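Local coordinates for protein exoglucanase A (Cellulomonas fimi, PDB 7CBD) that hydrolyses the beta-1,4-glucosidic linkages of cellulose with inversion of anomeric configuration, releasing cellobiose from non-reducing chain ends, here represented by its family 6 catalytic domain, at residues Pro19-Ser24 against Pro367-Gly372; Asn26-Arg31 against Gly413-Glu418; Ala40-Val45 against Thr422-Ala427; Ala51-Arg56 against Asp232-Thr237. One frame throughout, in Å; residues are numbered along the deposited sequence.

Contact 1: residues Pro19-Ser24 against Pro367-Gly372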
loop_
_atom_site.group_PDB
_atom_site.type_symbol
_atom_site.label_atom_id
_atom_site.label_comp_id
_atom_site.label_asym_id
_atom_site.label_seq_id
_atom_site.Cartn_x
_atom_site.Cartn_y
_atom_site.Cartn_z
ATOM N N PRO A 19 13.288 10.759 7.038
ATOM C CA PRO A 19 14.600 11.223 6.552
ATOM C C PRO A 19 15.489 10.108 6.040
ATOM O O PRO A 19 16.371 10.371 5.211
ATOM C CB PRO A 19 15.210 11.916 7.776
ATOM C CG PRO A 19 14.558 11.242 8.932
ATOM C CD PRO A 19 13.154 10.897 8.498
ATOM N N THR A 20 15.293 8.871 6.505
ATOM C CA THR A 20 16.098 7.758 6.013
ATOM C C THR A 20 15.737 7.432 4.570
ATOM O O THR A 20 16.617 7.268 3.713
ATOM C CB THR A 20 15.897 6.545 6.919
ATOM O OG1 THR A 20 16.132 6.934 8.280
ATOM C CG2 THR A 20 16.853 5.405 6.544
ATOM N N TRP A 21 14.437 7.360 4.274
ATOM C CA TRP A 21 14.013 7.145 2.896
ATOM C C TRP A 21 14.363 8.348 2.027
ATOM O O TRP A 21 14.825 8.185 0.891
ATOM C CB TRP A 21 12.516 6.836 2.852
ATOM C CG TRP A 21 11.962 6.744 1.460
ATOM C CD1 TRP A 21 11.992 5.661 0.624
ATOM C CD2 TRP A 21 11.283 7.782 0.750
ATOM N NE1 TRP A 21 11.378 5.974 -0.573
ATOM C CE2 TRP A 21 10.936 7.271 -0.517
ATOM C CE3 TRP A 21 10.946 9.107 1.058
ATOM C CZ2 TRP A 21 10.252 8.031 -1.466
ATOM C CZ3 TRP A 21 10.275 9.859 0.116
ATOM C CH2 TRP A 21 9.937 9.321 -1.133
ATOM N N ALA A 22 14.201 9.563 2.558
ATOM C CA ALA A 22 14.581 10.745 1.797
ATOM C C ALA A 22 16.052 10.690 1.404
ATOM O O ALA A 22 16.413 11.039 0.273
ATOM C CB ALA A 22 14.286 12.010 2.602
ATOM N N ALA A 23 16.917 10.252 2.324
ATOM C CA ALA A 23 18.338 10.145 2.007
ATOM C C ALA A 23 18.580 9.107 0.915
ATOM O O ALA A 23 19.412 9.314 0.021
ATOM C CB ALA A 23 19.142 9.824 3.269
ATOM N N SER A 24 17.851 7.986 0.955
ATOM C CA SER A 24 17.968 6.993 -0.111
ATOM C C SER A 24 17.561 7.582 -1.456
ATOM O O SER A 24 18.213 7.327 -2.477
ATOM C CB SER A 24 17.108 5.776 0.220
ATOM O OG SER A 24 17.562 5.166 1.412
ATOM N N PRO A 367 8.203 4.481 -2.493
ATOM C CA PRO A 367 8.727 4.258 -3.846
ATOM C C PRO A 367 10.227 4.014 -3.831
ATOM O O PRO A 367 10.985 4.715 -3.156
ATOM C CB PRO A 367 8.375 5.557 -4.582
ATOM C CG PRO A 367 7.152 6.057 -3.866
ATOM C CD PRO A 367 7.359 5.693 -2.417
ATOM N N GLY A 368 10.651 2.998 -4.587
ATOM C CA GLY A 368 12.040 2.611 -4.660
ATOM C C GLY A 368 12.384 1.361 -3.879
ATOM O O GLY A 368 13.399 0.719 -4.180
ATOM N N GLU A 369 11.568 0.989 -2.892
ATOM C CA GLU A 369 11.808 -0.234 -2.142
ATOM C C GLU A 369 11.224 -1.428 -2.888
ATOM O O GLU A 369 10.070 -1.395 -3.330
ATOM C CB GLU A 369 11.197 -0.118 -0.745
ATOM C CG GLU A 369 11.944 0.898 0.108
ATOM C CD GLU A 369 11.464 0.994 1.540
ATOM O OE1 GLU A 369 10.578 0.220 1.954
ATOM O OE2 GLU A 369 12.001 1.858 2.253
ATOM N N SER A 370 12.018 -2.488 -3.010
ATOM C CA SER A 370 11.600 -3.684 -3.722
ATOM C C SER A 370 10.447 -4.384 -3.004
ATOM O O SER A 370 10.295 -4.298 -1.778
ATOM C CB SER A 370 12.779 -4.649 -3.805
ATOM O OG SER A 370 12.415 -5.839 -4.473
ATOM N N ASP A 371 9.636 -5.100 -3.785
ATOM C CA ASP A 371 8.599 -5.966 -3.240
ATOM C C ASP A 371 9.115 -7.353 -2.887
ATOM O O ASP A 371 8.413 -8.109 -2.206
ATOM C CB ASP A 371 7.446 -6.138 -4.235
ATOM C CG ASP A 371 6.758 -4.831 -4.564
ATOM O OD1 ASP A 371 6.695 -3.952 -3.679
ATOM O OD2 ASP A 371 6.266 -4.694 -5.700
ATOM N N GLY A 372 10.310 -7.704 -3.329
ATOM C CA GLY A 372 10.842 -9.035 -3.136
ATOM C C GLY A 372 11.882 -9.333 -4.184
ATOM O O GLY A 372 11.922 -8.724 -5.253
#
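Trp21 reaches out of helix 19-30 and gives its indole N-H to the backbone of the loop opposite: NE1 donates to Pro367 O at 2.9 Å, with an N-H...O angle of 161°. The acceptor lies almost exactly in the plane of the indole, so the bond leaves from the ring edge, within its plane, although seen from the carbonyl the nitrogen is tilted out of its plane. With CG anti to the backbone N (chi1 174°), the ring is carried off the helix toward 367-372. The same edge is the tightly packed part of the contact. Trp21 CZ2 rests 3.8 Å from Pro367 CD, which puts bond and apolar packing side by side on two buried residues, and Thr50 and Pro366 add to the packing on the indole. The loop follows strand 358-362 of the mainly parallel sheet in the family 6 catalytic domain, and it runs on to Asp371, the predicted nucleophile, which is salt-bridged to Arg298. Next to it in the chain, Ser370 OG accepts from Gly372 N at 3.0 Å, an ST turn that spans the aspartate. The looser side belongs to Glu369, which is partly exposed. Its chain extends beyond CG, and only the carboxylate comes near the indole, with OE2 4.1 Å from Trp21 CD1 and the two flat groups 72° apart.

Contact 2: residues Asn26-Arg31 against Gly413-Glu418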
loop_
_atom_site.group_PDB
_atom_site.type_symbol
_atom_site.label_atom_id
_atom_site.label_comp_id
_atom_site.label_asym_id
_atom_site.label_seq_id
_atom_site.Cartn_x
_atom_site.Cartn_y
_atom_site.Cartn_z
ATOM N N ASN A 26 17.608 10.827 -2.318
ATOM C CA ASN A 26 18.614 11.803 -2.726
ATOM C C ASN A 26 19.894 11.130 -3.220
ATOM O O ASN A 26 20.554 11.644 -4.130
ATOM C CB ASN A 26 18.901 12.782 -1.584
ATOM C CG ASN A 26 17.795 13.808 -1.407
ATOM O OD1 ASN A 26 17.170 14.239 -2.374
ATOM N ND2 ASN A 26 17.553 14.205 -0.165
ATOM N N ALA A 27 20.273 9.994 -2.631
ATOM C CA ALA A 27 21.423 9.259 -3.148
ATOM C C ALA A 27 21.151 8.754 -4.558
ATOM O O ALA A 27 22.014 8.847 -5.441
ATOM C CB ALA A 27 21.785 8.111 -2.204
ATOM N N ALA A 28 19.942 8.233 -4.796
ATOM C CA ALA A 28 19.567 7.829 -6.146
ATOM C C ALA A 28 19.631 9.007 -7.109
ATOM O O ALA A 28 20.072 8.856 -8.256
ATOM C CB ALA A 28 18.174 7.206 -6.142
ATOM N N ALA A 29 19.204 10.191 -6.658
ATOM C CA ALA A 29 19.264 11.377 -7.510
ATOM C C ALA A 29 20.704 11.710 -7.876
ATOM O O ALA A 29 20.997 12.056 -9.027
ATOM C CB ALA A 29 18.600 12.562 -6.808
ATOM N N GLY A 30 21.618 11.605 -6.906
ATOM C CA GLY A 30 23.022 11.846 -7.184
ATOM C C GLY A 30 23.575 10.912 -8.241
ATOM O O GLY A 30 24.414 11.311 -9.053
ATOM N N ARG A 31 23.100 9.665 -8.261
ATOM C CA ARG A 31 23.555 8.708 -9.260
ATOM C C ARG A 31 22.977 8.989 -10.637
ATOM O O ARG A 31 23.402 8.350 -11.606
ATOM C CB ARG A 31 23.249 7.279 -8.808
ATOM C CG ARG A 31 24.022 6.878 -7.564
ATOM C CD ARG A 31 23.884 5.401 -7.243
ATOM N NE ARG A 31 22.540 5.026 -6.795
ATOM C CZ ARG A 31 22.132 5.042 -5.526
ATOM N NH1 ARG A 31 20.905 4.643 -5.216
ATOM N NH2 ARG A 31 22.942 5.459 -4.568
ATOM N N GLY A 413 12.086 -4.300 0.638
ATOM C CA GLY A 413 12.558 -3.196 1.440
ATOM C C GLY A 413 13.897 -2.627 1.024
ATOM O O GLY A 413 14.245 -1.520 1.450
ATOM N N GLN A 414 14.662 -3.353 0.214
ATOM C CA GLN A 414 15.943 -2.865 -0.268
ATOM C C GLN A 414 15.750 -1.945 -1.471
ATOM O O GLN A 414 14.756 -2.029 -2.200
ATOM C CB GLN A 414 16.845 -4.041 -0.641
ATOM C CG GLN A 414 17.194 -4.934 0.539
ATOM C CD GLN A 414 17.995 -4.201 1.594
ATOM O OE1 GLN A 414 19.089 -3.710 1.325
ATOM N NE2 GLN A 414 17.454 -4.119 2.801
ATOM N N TRP A 415 16.724 -1.058 -1.676
ATOM C CA TRP A 415 16.632 -0.087 -2.759
ATOM C C TRP A 415 16.751 -0.775 -4.112
ATOM O O TRP A 415 17.684 -1.551 -4.350
ATOM C CB TRP A 415 17.722 0.974 -2.630
ATOM C CG TRP A 415 17.459 2.084 -3.567
ATOM C CD1 TRP A 415 18.066 2.311 -4.770
ATOM C CD2 TRP A 415 16.460 3.093 -3.420
ATOM N NE1 TRP A 415 17.516 3.414 -5.371
ATOM C CE2 TRP A 415 16.527 3.911 -4.563
ATOM C CE3 TRP A 415 15.519 3.393 -2.425
ATOM C CZ2 TRP A 415 15.697 5.004 -4.739
ATOM C CZ3 TRP A 415 14.695 4.484 -2.606
ATOM C CH2 TRP A 415 14.793 5.279 -3.754
ATOM N N PHE A 416 15.816 -0.475 -5.006
ATOM C CA PHE A 416 15.725 -1.114 -6.316
ATOM C C PHE A 416 15.999 -0.035 -7.362
ATOM O O PHE A 416 15.092 0.680 -7.792
ATOM C CB PHE A 416 14.332 -1.720 -6.461
ATOM C CG PHE A 416 14.195 -2.716 -7.585
ATOM C CD1 PHE A 416 13.066 -3.514 -7.658
ATOM C CD2 PHE A 416 15.172 -2.857 -8.566
ATOM C CE1 PHE A 416 12.904 -4.427 -8.682
ATOM C CE2 PHE A 416 15.014 -3.783 -9.600
ATOM C CZ PHE A 416 13.883 -4.566 -9.657
ATOM N N GLU A 417 17.263 0.047 -7.791
ATOM C CA GLU A 417 17.744 1.179 -8.579
ATOM C C GLU A 417 16.944 1.378 -9.862
ATOM O O GLU A 417 16.426 2.472 -10.123
ATOM C CB GLU A 417 19.221 0.972 -8.904
ATOM C CG GLU A 417 19.890 2.185 -9.541
ATOM C CD GLU A 417 20.257 3.257 -8.529
ATOM O OE1 GLU A 417 19.989 3.057 -7.325
ATOM O OE2 GLU A 417 20.814 4.300 -8.929
ATOM N N GLU A 418 16.851 0.323 -10.681
ATOM C CA GLU A 418 16.188 0.428 -11.977
ATOM C C GLU A 418 14.706 0.705 -11.810
ATOM O O GLU A 418 14.119 1.485 -12.572
ATOM C CB GLU A 418 16.381 -0.866 -12.767
ATOM C CG GLU A 418 17.825 -1.221 -13.036
ATOM C CD GLU A 418 18.335 -2.294 -12.108
ATOM O OE1 GLU A 418 18.120 -2.166 -10.881
ATOM O OE2 GLU A 418 18.943 -3.263 -12.614
HETATM O O HOH W 1 19.364 6.487 -9.584
#
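Arg31 and Glu417 meet side-on, the guanidinium using NE and NH1 against the two oxygens of the carboxylate. Arg31 NE donates to Glu417 OE2 at 2.8 Å along a nearly straight path (173°), and the oxygen sits in the guanidinium plane. The second bond, from Arg31 NH1 to Glu417 OE1, is equally short at 2.8 Å but more bent, at 146°. Both oxygens are approached on the syn side, yet the planes are turned 44° against each other, and NE meets OE2 well out of the carboxylate plane. Both chains bend on the way to this meeting, Arg31 at chi3 and Glu417 at chi2. In the family 6 catalytic domain the contact joins two helices far apart in the chain: Ala28 lies on helix 19-30 and Glu417 in the first turn of helix 417-425, right after the N-cap position held by Phe416. Trp415 stands steeply to the guanidinium, whose edge it meets with NE1 3.6 Å from Arg31 NH1. Its benzene side takes the methyl of Ala28, CB lying 3.6 Å from CZ2, while Phe420 of helix 417-425 also meets the indole ring. A water donates both to Ala28 O and to Glu417 OE2, the latter at 2.7 Å, so OE2 is held by Arg31 NE and the water together.

Contact 3: residues Ala40-Val45 against Thr422-Ala427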
loop_
_atom_site.group_PDB
_atom_site.type_symbol
_atom_site.label_atom_id
_atom_site.label_comp_id
_atom_site.label_asym_id
_atom_site.label_seq_id
_atom_site.Cartn_x
_atom_site.Cartn_y
_atom_site.Cartn_z
ATOM N N ALA A 40 16.521 15.954 -10.793
ATOM C CA ALA A 40 15.699 16.996 -10.180
ATOM C C ALA A 40 14.326 16.461 -9.777
ATOM O O ALA A 40 13.789 16.829 -8.721
ATOM C CB ALA A 40 15.569 18.184 -11.137
ATOM N N LYS A 41 13.736 15.597 -10.610
ATOM C CA LYS A 41 12.460 14.980 -10.255
ATOM C C LYS A 41 12.606 14.078 -9.035
ATOM O O LYS A 41 11.748 14.077 -8.144
ATOM C CB LYS A 41 11.929 14.163 -11.430
ATOM C CG LYS A 41 11.491 14.972 -12.640
ATOM C CD LYS A 41 11.047 14.007 -13.735
ATOM C CE LYS A 41 10.321 14.686 -14.876
ATOM N NZ LYS A 41 9.800 13.666 -15.833
ATOM N N MET A 42 13.691 13.299 -8.981
ATOM C CA MET A 42 13.938 12.469 -7.806
ATOM C C MET A 42 14.056 13.320 -6.547
ATOM O O MET A 42 13.529 12.949 -5.493
ATOM C CB MET A 42 15.186 11.611 -8.011
ATOM C CG MET A 42 15.039 10.581 -9.111
ATOM S SD MET A 42 16.499 9.525 -9.215
ATOM C CE MET A 42 15.914 8.250 -10.328
ATOM N N ARG A 43 14.714 14.481 -6.641
ATOM C CA ARG A 43 14.805 15.353 -5.473
ATOM C C ARG A 43 13.426 15.797 -4.995
ATOM O O ARG A 43 13.185 15.891 -3.788
ATOM C CB ARG A 43 15.718 16.543 -5.764
ATOM C CG ARG A 43 17.178 16.134 -5.947
ATOM C CD ARG A 43 18.124 17.322 -5.929
ATOM N NE ARG A 43 17.883 18.251 -7.032
ATOM C CZ ARG A 43 18.522 18.218 -8.201
ATOM N NH1 ARG A 43 19.439 17.288 -8.452
ATOM N NH2 ARG A 43 18.236 19.120 -9.130
ATOM N N THR A 44 12.500 16.056 -5.923
ATOM C CA THR A 44 11.131 16.383 -5.521
ATOM C C THR A 44 10.482 15.224 -4.776
ATOM O O THR A 44 9.809 15.425 -3.758
ATOM C CB THR A 44 10.301 16.750 -6.749
ATOM O OG1 THR A 44 10.907 17.867 -7.399
ATOM C CG2 THR A 44 8.867 17.103 -6.352
ATOM N N VAL A 45 10.681 14.001 -5.265
ATOM C CA VAL A 45 10.101 12.827 -4.615
ATOM C C VAL A 45 10.581 12.710 -3.172
ATOM O O VAL A 45 9.814 12.323 -2.278
ATOM C CB VAL A 45 10.422 11.572 -5.445
ATOM C CG1 VAL A 45 10.051 10.295 -4.698
ATOM C CG2 VAL A 45 9.708 11.629 -6.786
ATOM N N THR A 422 12.372 3.882 -13.284
ATOM C CA THR A 422 11.125 3.719 -14.027
ATOM C C THR A 422 9.955 4.370 -13.300
ATOM O O THR A 422 9.115 5.027 -13.929
ATOM C CB THR A 422 10.863 2.232 -14.250
ATOM O OG1 THR A 422 11.902 1.702 -15.077
ATOM C CG2 THR A 422 9.516 2.001 -14.923
ATOM N N LEU A 423 9.889 4.204 -11.972
ATOM C CA LEU A 423 8.795 4.784 -11.196
ATOM C C LEU A 423 8.733 6.293 -11.372
ATOM O O LEU A 423 7.642 6.869 -11.475
ATOM C CB LEU A 423 8.958 4.447 -9.716
ATOM C CG LEU A 423 8.541 3.039 -9.300
ATOM C CD1 LEU A 423 9.005 2.773 -7.877
ATOM C CD2 LEU A 423 7.032 2.863 -9.418
ATOM N N VAL A 424 9.893 6.955 -11.401
ATOM C CA VAL A 424 9.923 8.406 -11.559
ATOM C C VAL A 424 9.635 8.801 -13.004
ATOM O O VAL A 424 8.820 9.692 -13.270
ATOM C CB VAL A 424 11.262 8.968 -11.048
ATOM C CG1 VAL A 424 11.346 10.472 -11.292
ATOM C CG2 VAL A 424 11.428 8.665 -9.572
ATOM N N LYS A 425 10.281 8.127 -13.962
ATOM C CA LYS A 425 10.029 8.415 -15.373
ATOM C C LYS A 425 8.558 8.252 -15.717
ATOM O O LYS A 425 8.015 9.007 -16.529
ATOM C CB LYS A 425 10.851 7.478 -16.249
ATOM C CG LYS A 425 12.326 7.792 -16.314
ATOM C CD LYS A 425 13.003 6.758 -17.206
ATOM C CE LYS A 425 14.314 7.241 -17.760
ATOM N NZ LYS A 425 15.285 7.540 -16.695
ATOM N N ASN A 426 7.900 7.256 -15.125
ATOM C CA ASN A 426 6.533 6.906 -15.487
ATOM C C ASN A 426 5.503 7.489 -14.533
ATOM O O ASN A 426 4.363 7.015 -14.494
ATOM C CB ASN A 426 6.374 5.389 -15.598
ATOM C CG ASN A 426 7.062 4.822 -16.822
ATOM O OD1 ASN A 426 7.656 5.558 -17.612
ATOM N ND2 ASN A 426 6.986 3.505 -16.990
ATOM N N ALA A 427 5.868 8.513 -13.775
ATOM C CA ALA A 427 4.928 9.090 -12.828
ATOM C C ALA A 427 3.745 9.720 -13.553
ATOM O O ALA A 427 3.890 10.305 -14.631
ATOM C CB ALA A 427 5.626 10.146 -11.984
HETATM O O HOH W 2 7.658 12.246 -14.023
#
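Helix 36-45 comes up to the last turn of helix 417-425 with Met42 and Val424 as the nearest backbone positions, their CA atoms 6.8 Å apart. This is helix-to-helix packing in the family 6 catalytic domain, joining an early helix to one near the end of the chain. Val424 carries the contact, and its two methyls divide the work. CG1 lies anti to the backbone N (chi1 176°) and presses on the base of the Lys41 side chain, 3.7 Å from Lys41 CB. CG2 serves the other neighbours: it is 4.1 Å from Met42 CG, the two side chains crossing at about a right angle, and 4.4 Å from Val45 CG2. The methionine is extended beyond CG and carries SD away from Val424 toward Ala29 of helix 19-30; its side chain also touches Phe420 and Val421. Val45 is likewise shared, touching Trp21 and Ile431, while Leu38 adds a further apolar side chain against Val424. Met42, Val45 and Val424 are all buried; polar chemistry enters at the border, where Lys41 runs out fully extended. Its ammonium gives a proton to a water 3.1 Å from NZ, and that water in turn donates to Val424 O at 2.9 Å, near the end of helix 417-425.

Contact 4: residues Ala51-Arg56 against Asp232-Thr237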
loop_
_atom_site.group_PDB
_atom_site.type_symbol
_atom_site.label_atom_id
_atom_site.label_comp_id
_atom_site.label_asym_id
_atom_site.label_seq_id
_atom_site.Cartn_x
_atom_site.Cartn_y
_atom_site.Cartn_z
ATOM N N ALA A 51 5.128 5.970 4.577
ATOM C CA ALA A 51 4.926 5.245 5.820
ATOM C C ALA A 51 6.194 4.518 6.241
ATOM O O ALA A 51 6.993 4.071 5.410
ATOM C CB ALA A 51 3.791 4.235 5.679
ATOM N N VAL A 52 6.358 4.387 7.554
ATOM C CA VAL A 52 7.421 3.582 8.138
ATOM C C VAL A 52 6.862 2.195 8.426
ATOM O O VAL A 52 5.848 2.057 9.122
ATOM C CB VAL A 52 7.964 4.241 9.417
ATOM C CG1 VAL A 52 8.921 3.294 10.130
ATOM C CG2 VAL A 52 8.637 5.561 9.068
ATOM N N TRP A 53 7.519 1.167 7.894
ATOM C CA TRP A 53 7.041 -0.209 8.001
ATOM C C TRP A 53 7.740 -0.913 9.156
ATOM O O TRP A 53 8.970 -1.028 9.166
ATOM C CB TRP A 53 7.324 -0.983 6.712
ATOM C CG TRP A 53 6.460 -0.581 5.561
ATOM C CD1 TRP A 53 6.406 0.651 4.956
ATOM C CD2 TRP A 53 5.517 -1.411 4.869
ATOM N NE1 TRP A 53 5.490 0.628 3.924
ATOM C CE2 TRP A 53 4.932 -0.622 3.854
ATOM C CE3 TRP A 53 5.113 -2.742 5.004
ATOM C CZ2 TRP A 53 3.956 -1.123 2.993
ATOM C CZ3 TRP A 53 4.149 -3.233 4.141
ATOM C CH2 TRP A 53 3.585 -2.430 3.148
ATOM N N MET A 54 6.955 -1.418 10.110
ATOM C CA MET A 54 7.477 -2.358 11.099
ATOM C C MET A 54 7.282 -3.767 10.536
ATOM O O MET A 54 6.386 -4.516 10.919
ATOM C CB MET A 54 6.790 -2.156 12.445
ATOM C CG MET A 54 7.154 -0.825 13.110
ATOM S SD MET A 54 8.882 -0.726 13.646
ATOM C CE MET A 54 9.550 0.535 12.563
ATOM N N ASP A 55 8.127 -4.108 9.559
ATOM C CA ASP A 55 7.946 -5.344 8.799
ATOM C C ASP A 55 8.603 -6.556 9.442
ATOM O O ASP A 55 8.555 -7.649 8.867
ATOM C CB ASP A 55 8.385 -5.188 7.332
ATOM C CG ASP A 55 9.834 -4.757 7.177
ATOM O OD1 ASP A 55 10.486 -4.424 8.183
ATOM O OD2 ASP A 55 10.329 -4.751 6.026
ATOM N N ARG A 56 9.200 -6.389 10.617
ATOM C CA ARG A 56 9.759 -7.480 11.399
ATOM C C ARG A 56 10.034 -6.926 12.786
ATOM O O ARG A 56 10.129 -5.708 12.976
ATOM C CB ARG A 56 11.042 -8.041 10.772
ATOM C CG ARG A 56 12.000 -6.985 10.284
ATOM C CD ARG A 56 13.243 -7.609 9.651
ATOM N NE ARG A 56 13.969 -6.690 8.780
ATOM C CZ ARG A 56 15.239 -6.842 8.410
ATOM N NH1 ARG A 56 15.800 -5.951 7.605
ATOM N NH2 ARG A 56 15.949 -7.878 8.842
ATOM N N ASP A 232 -4.901 -0.550 -1.984
ATOM C CA ASP A 232 -3.791 -0.469 -2.925
ATOM C C ASP A 232 -2.434 -0.461 -2.239
ATOM O O ASP A 232 -1.431 -0.128 -2.900
ATOM C CB ASP A 232 -3.914 0.750 -3.859
ATOM C CG ASP A 232 -3.640 0.439 -5.324
ATOM O OD1 ASP A 232 -3.549 -0.743 -5.718
ATOM O OD2 ASP A 232 -3.552 1.427 -6.096
ATOM N N VAL A 233 -2.343 -0.814 -0.946
ATOM C CA VAL A 233 -1.022 -0.715 -0.331
ATOM C C VAL A 233 -0.040 -1.673 -0.983
ATOM O O VAL A 233 -0.314 -2.865 -1.201
ATOM C CB VAL A 233 -0.965 -0.615 1.208
ATOM C CG1 VAL A 233 -2.321 -0.449 1.897
ATOM C CG2 VAL A 233 -0.024 -1.600 1.818
ATOM N N ALA A 234 1.093 -1.117 -1.371
ATOM C CA ALA A 234 2.164 -1.819 -2.059
ATOM C C ALA A 234 1.740 -2.391 -3.398
ATOM O O ALA A 234 2.469 -3.202 -3.966
ATOM C CB ALA A 234 2.817 -2.893 -1.181
ATOM N N ASN A 235 0.594 -1.980 -3.932
ATOM C CA ASN A 235 0.120 -2.429 -5.231
ATOM C C ASN A 235 0.160 -1.271 -6.216
ATOM O O ASN A 235 0.651 -0.177 -5.911
ATOM C CB ASN A 235 -1.266 -3.086 -5.123
ATOM C CG ASN A 235 -1.475 -4.182 -6.165
ATOM O OD1 ASN A 235 -1.784 -3.901 -7.324
ATOM N ND2 ASN A 235 -1.283 -5.430 -5.765
ATOM N N THR A 236 -0.331 -1.533 -7.424
ATOM C CA THR A 236 -0.209 -0.599 -8.531
ATOM C C THR A 236 -1.520 -0.350 -9.260
ATOM O O THR A 236 -1.516 0.371 -10.260
ATOM C CB THR A 236 0.854 -1.074 -9.536
ATOM O OG1 THR A 236 0.494 -2.366 -10.039
ATOM C CG2 THR A 236 2.218 -1.162 -8.874
ATOM N N THR A 237 -2.635 -0.891 -8.789
ATOM C CA THR A 237 -3.889 -0.701 -9.502
ATOM C C THR A 237 -4.190 0.792 -9.599
ATOM O O THR A 237 -4.078 1.503 -8.592
ATOM C CB THR A 237 -4.994 -1.434 -8.760
ATOM O OG1 THR A 237 -4.660 -2.827 -8.724
ATOM C CG2 THR A 237 -6.330 -1.244 -9.460
#
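Trp53 meets the loop 232-237 through the far corner of its six-membered ring. Trp53 CH2 lies 3.9 Å from Val233 CG2 and 4.4 Å from Ala234 CB; the neighbouring Trp53 CZ2 is 4.2 Å from Val233 CG2. Both methyls approach the indole obliquely, and the touch is light and purely apolar. The next shell explains why these groups stand where they do. On the tryptophan side, CG is anti to the carbonyl carbon (chi1 -72°), which sends the ring from strand 52-54 toward the loop; there its NE1 donates to Ile364 O, and Tyr94 meets the ring edge-to-face. On the loop side, Val233 and Ala234 are the two corner residues of a type II beta turn from Asp232 to Asn235, closed by the bond from Asn235 N to Asp232 O at 2.9 Å. Ala234 N is held by Asp295. Beyond the turn Asn235 OD1 accepts from Thr236 N at 2.8 Å and from Arg328. Further out, strand 52-54 pairs in parallel with strand 87-93, and the turn follows strand 228-231 of the same sheet. The side chain of Ala234 is about 5 Å from that of Asp371, the predicted nucleophile, and the side chain of Val233 is about 8 Å from that of Asp149, the predicted proton donor: the contact borders the active site at the strand ends of the family 6 catalytic domain.

Contacts 1 and 3 are buried, contact 2 is partly so, and contact 4 lies among partly exposed residues close to the centre of the chain. Helix 19-30 serves contacts 1 and 2, helix 417-425 contacts 2 and 3, so these three form one continuous patch; the backbones of 367-372 and 413-418 are probably hydrogen-bonded through Gly368 O with Phe416 N and Ser370 N with Gln414 O. Chemistry follows position: an indole-to-carbonyl bond in contact 1, a salt bridge on the more open side in contact 2, aliphatic packing between helices in contact 3. Contact 4 touches none of them and, nested inside the chain loops they close, borders the predicted catalytic aspartates.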